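Local coordinates for iron-regulated ABC transporter siderophore-binding protein SirA (PDB 3MWF) that binds the siderophore staphyloferrin B and probably delivers it, with its iron, to an ABC transporter for uptake by Staphylococcus aureus, at residues L161-V166 and L188-N193. Sequence-based numbering, arbitrary orientation.
Sequences LKASVV and LGFKRN
Phe190 lays its ring beside the start of strand 163-168, where Lys162 and Lys191 form a single beta bridge of parallel type. Lys191 N donates almost straight (172°) to Leu161 O, and Lys191 O accepts from Ala163 N at 2.9 Å, the donor approaching almost head-on (C=O...N angle 167°). This ties the loop between helices 179-187 and 194-201 to the N-terminal end of the central strand, 163-168, of the five-stranded mixed sheet in one lobe of the periplasmic-binding-protein fold, with the Arg192 side chain about 14 Å from the bound staphyloferrin B.

With CG anti to the carbonyl carbon (chi1 -73°), Phe190 brings its CD1 corner within 3.8 Å of Ala163 CB and 4.0 Å of Leu161 CB, so both residues flanking Lys162 pack on the same ring. Trp159 meets that ring edge-to-face, and Leu185 of helix 179-187 touches both Phe190 and Ala163. Lys162 goes the other way, laying its aliphatic chain along the loop, with CG over the Lys191 carbonyl and CD 3.7 Å from Asn193 N. Arg192 points away; its guanidinium binds Ala177 O and Gln197 OE1.

Asn193 is the N-cap of helix 194-201, its OD1 taking the Leu196 N-H, while ND2 donates to Asn219 O and Leu217 O. A water extends the link, accepting from Asn193 N at 2.9 Å and donating to Ala163 O at 3.0 Å.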
loop_
_atom_site.group_PDB
_atom_site.type_symbol
_atom_site.label_atom_id
_atom_site.label_comp_id
_atom_site.label_asym_id
_atom_site.label_seq_id
_atom_site.Cartn_x
_atom_site.Cartn_y
_atom_site.Cartn_z
ATOM N N LEU A 161 -12.917 11.654 -13.146
ATOM C CA LEU A 161 -13.817 10.563 -12.850
ATOM C C LEU A 161 -13.822 10.352 -11.339
ATOM O O LEU A 161 -12.812 10.573 -10.675
ATOM C CB LEU A 161 -13.337 9.263 -13.510
ATOM C CG LEU A 161 -13.232 9.283 -15.037
ATOM C CD1 LEU A 161 -12.832 7.887 -15.509
ATOM C CD2 LEU A 161 -14.550 9.753 -15.644
ATOM N N LYS A 162 -14.953 9.894 -10.836
ATOM C CA LYS A 162 -14.985 9.305 -9.495
ATOM C C LYS A 162 -14.597 7.820 -9.554
ATOM O O LYS A 162 -15.015 7.071 -10.447
ATOM C CB LYS A 162 -16.353 9.501 -8.857
ATOM C CG LYS A 162 -16.576 10.941 -8.460
ATOM C CD LYS A 162 -17.985 11.146 -7.900
ATOM C CE LYS A 162 -18.978 11.525 -8.970
ATOM N NZ LYS A 162 -20.373 11.669 -8.424
ATOM N N ALA A 163 -13.796 7.402 -8.572
ATOM C CA ALA A 163 -13.312 6.013 -8.506
ATOM C C ALA A 163 -13.610 5.456 -7.121
ATOM O O ALA A 163 -13.705 6.209 -6.147
ATOM C CB ALA A 163 -11.782 5.964 -8.764
ATOM N N SER A 164 -13.789 4.141 -7.049
ATOM C CA SER A 164 -13.708 3.459 -5.729
ATOM C C SER A 164 -12.921 2.179 -5.920
ATOM O O SER A 164 -12.900 1.625 -7.018
ATOM C CB SER A 164 -15.082 3.180 -5.132
ATOM O OG SER A 164 -15.839 2.249 -5.897
ATOM N N VAL A 165 -12.271 1.749 -4.844
ATOM C CA VAL A 165 -11.500 0.514 -4.821
ATOM C C VAL A 165 -12.209 -0.389 -3.813
ATOM O O VAL A 165 -12.252 -0.095 -2.602
ATOM C CB VAL A 165 -10.037 0.792 -4.384
ATOM C CG1 VAL A 165 -9.246 -0.543 -4.310
ATOM C CG2 VAL A 165 -9.387 1.760 -5.385
ATOM N N VAL A 166 -12.822 -1.446 -4.325
ATOM C CA VAL A 166 -13.659 -2.350 -3.509
ATOM C C VAL A 166 -12.893 -3.646 -3.353
ATOM O O VAL A 166 -12.447 -4.230 -4.362
ATOM C CB VAL A 166 -15.010 -2.615 -4.199
ATOM C CG1 VAL A 166 -15.826 -3.673 -3.456
ATOM C CG2 VAL A 166 -15.815 -1.270 -4.316
ATOM N N LEU A 188 -3.577 10.835 -8.549
ATOM C CA LEU A 188 -3.803 10.796 -9.993
ATOM C C LEU A 188 -4.961 11.685 -10.453
ATOM O O LEU A 188 -5.206 11.817 -11.645
ATOM C CB LEU A 188 -4.034 9.357 -10.428
ATOM C CG LEU A 188 -2.807 8.477 -10.226
ATOM C CD1 LEU A 188 -3.203 7.055 -10.481
ATOM C CD2 LEU A 188 -1.630 8.923 -11.183
ATOM N N GLY A 189 -5.672 12.265 -9.492
ATOM C CA GLY A 189 -6.789 13.175 -9.777
ATOM C C GLY A 189 -8.185 12.605 -9.799
ATOM O O GLY A 189 -9.145 13.329 -10.099
ATOM N N PHE A 190 -8.328 11.314 -9.488
ATOM C CA PHE A 190 -9.637 10.712 -9.349
ATOM C C PHE A 190 -10.286 11.304 -8.123
ATOM O O PHE A 190 -9.595 11.621 -7.167
ATOM C CB PHE A 190 -9.525 9.194 -9.162
ATOM C CG PHE A 190 -9.130 8.458 -10.435
ATOM C CD1 PHE A 190 -10.097 8.117 -11.385
ATOM C CD2 PHE A 190 -7.800 8.101 -10.654
ATOM C CE1 PHE A 190 -9.752 7.425 -12.545
ATOM C CE2 PHE A 190 -7.425 7.411 -11.853
ATOM C CZ PHE A 190 -8.389 7.084 -12.778
ATOM N N LYS A 191 -11.609 11.418 -8.158
ATOM C CA LYS A 191 -12.374 11.926 -7.010
ATOM C C LYS A 191 -13.272 10.835 -6.447
ATOM O O LYS A 191 -13.311 9.709 -6.959
ATOM C CB LYS A 191 -13.213 13.146 -7.422
ATOM C CG LYS A 191 -12.386 14.279 -7.960
ATOM C CD LYS A 191 -11.338 14.760 -6.996
ATOM C CE LYS A 191 -10.420 15.840 -7.622
ATOM N NZ LYS A 191 -9.333 16.249 -6.699
ATOM N N ARG A 192 -13.979 11.166 -5.356
ATOM C CA ARG A 192 -14.849 10.207 -4.676
ATOM C C ARG A 192 -16.259 10.764 -4.576
ATOM O O ARG A 192 -16.435 11.997 -4.518
ATOM C CB ARG A 192 -14.334 9.963 -3.251
ATOM C CG ARG A 192 -12.871 9.546 -3.203
ATOM C CD ARG A 192 -12.452 9.199 -1.782
ATOM N NE ARG A 192 -11.016 8.884 -1.675
ATOM C CZ ARG A 192 -10.042 9.752 -1.399
ATOM N NH1 ARG A 192 -10.318 11.053 -1.199
ATOM N NH2 ARG A 192 -8.781 9.329 -1.319
ATOM N N ASN A 193 -17.253 9.886 -4.515
ATOM C CA ASN A 193 -18.631 10.341 -4.285
ATOM C C ASN A 193 -18.677 11.085 -2.965
ATOM O O ASN A 193 -17.845 10.863 -2.082
ATOM C CB ASN A 193 -19.664 9.209 -4.393
ATOM C CG ASN A 193 -19.670 8.293 -3.195
ATOM O OD1 ASN A 193 -20.048 8.705 -2.071
ATOM N ND2 ASN A 193 -19.304 7.030 -3.413
HETATM O O HOH W 1 -16.391 7.337 -5.539
#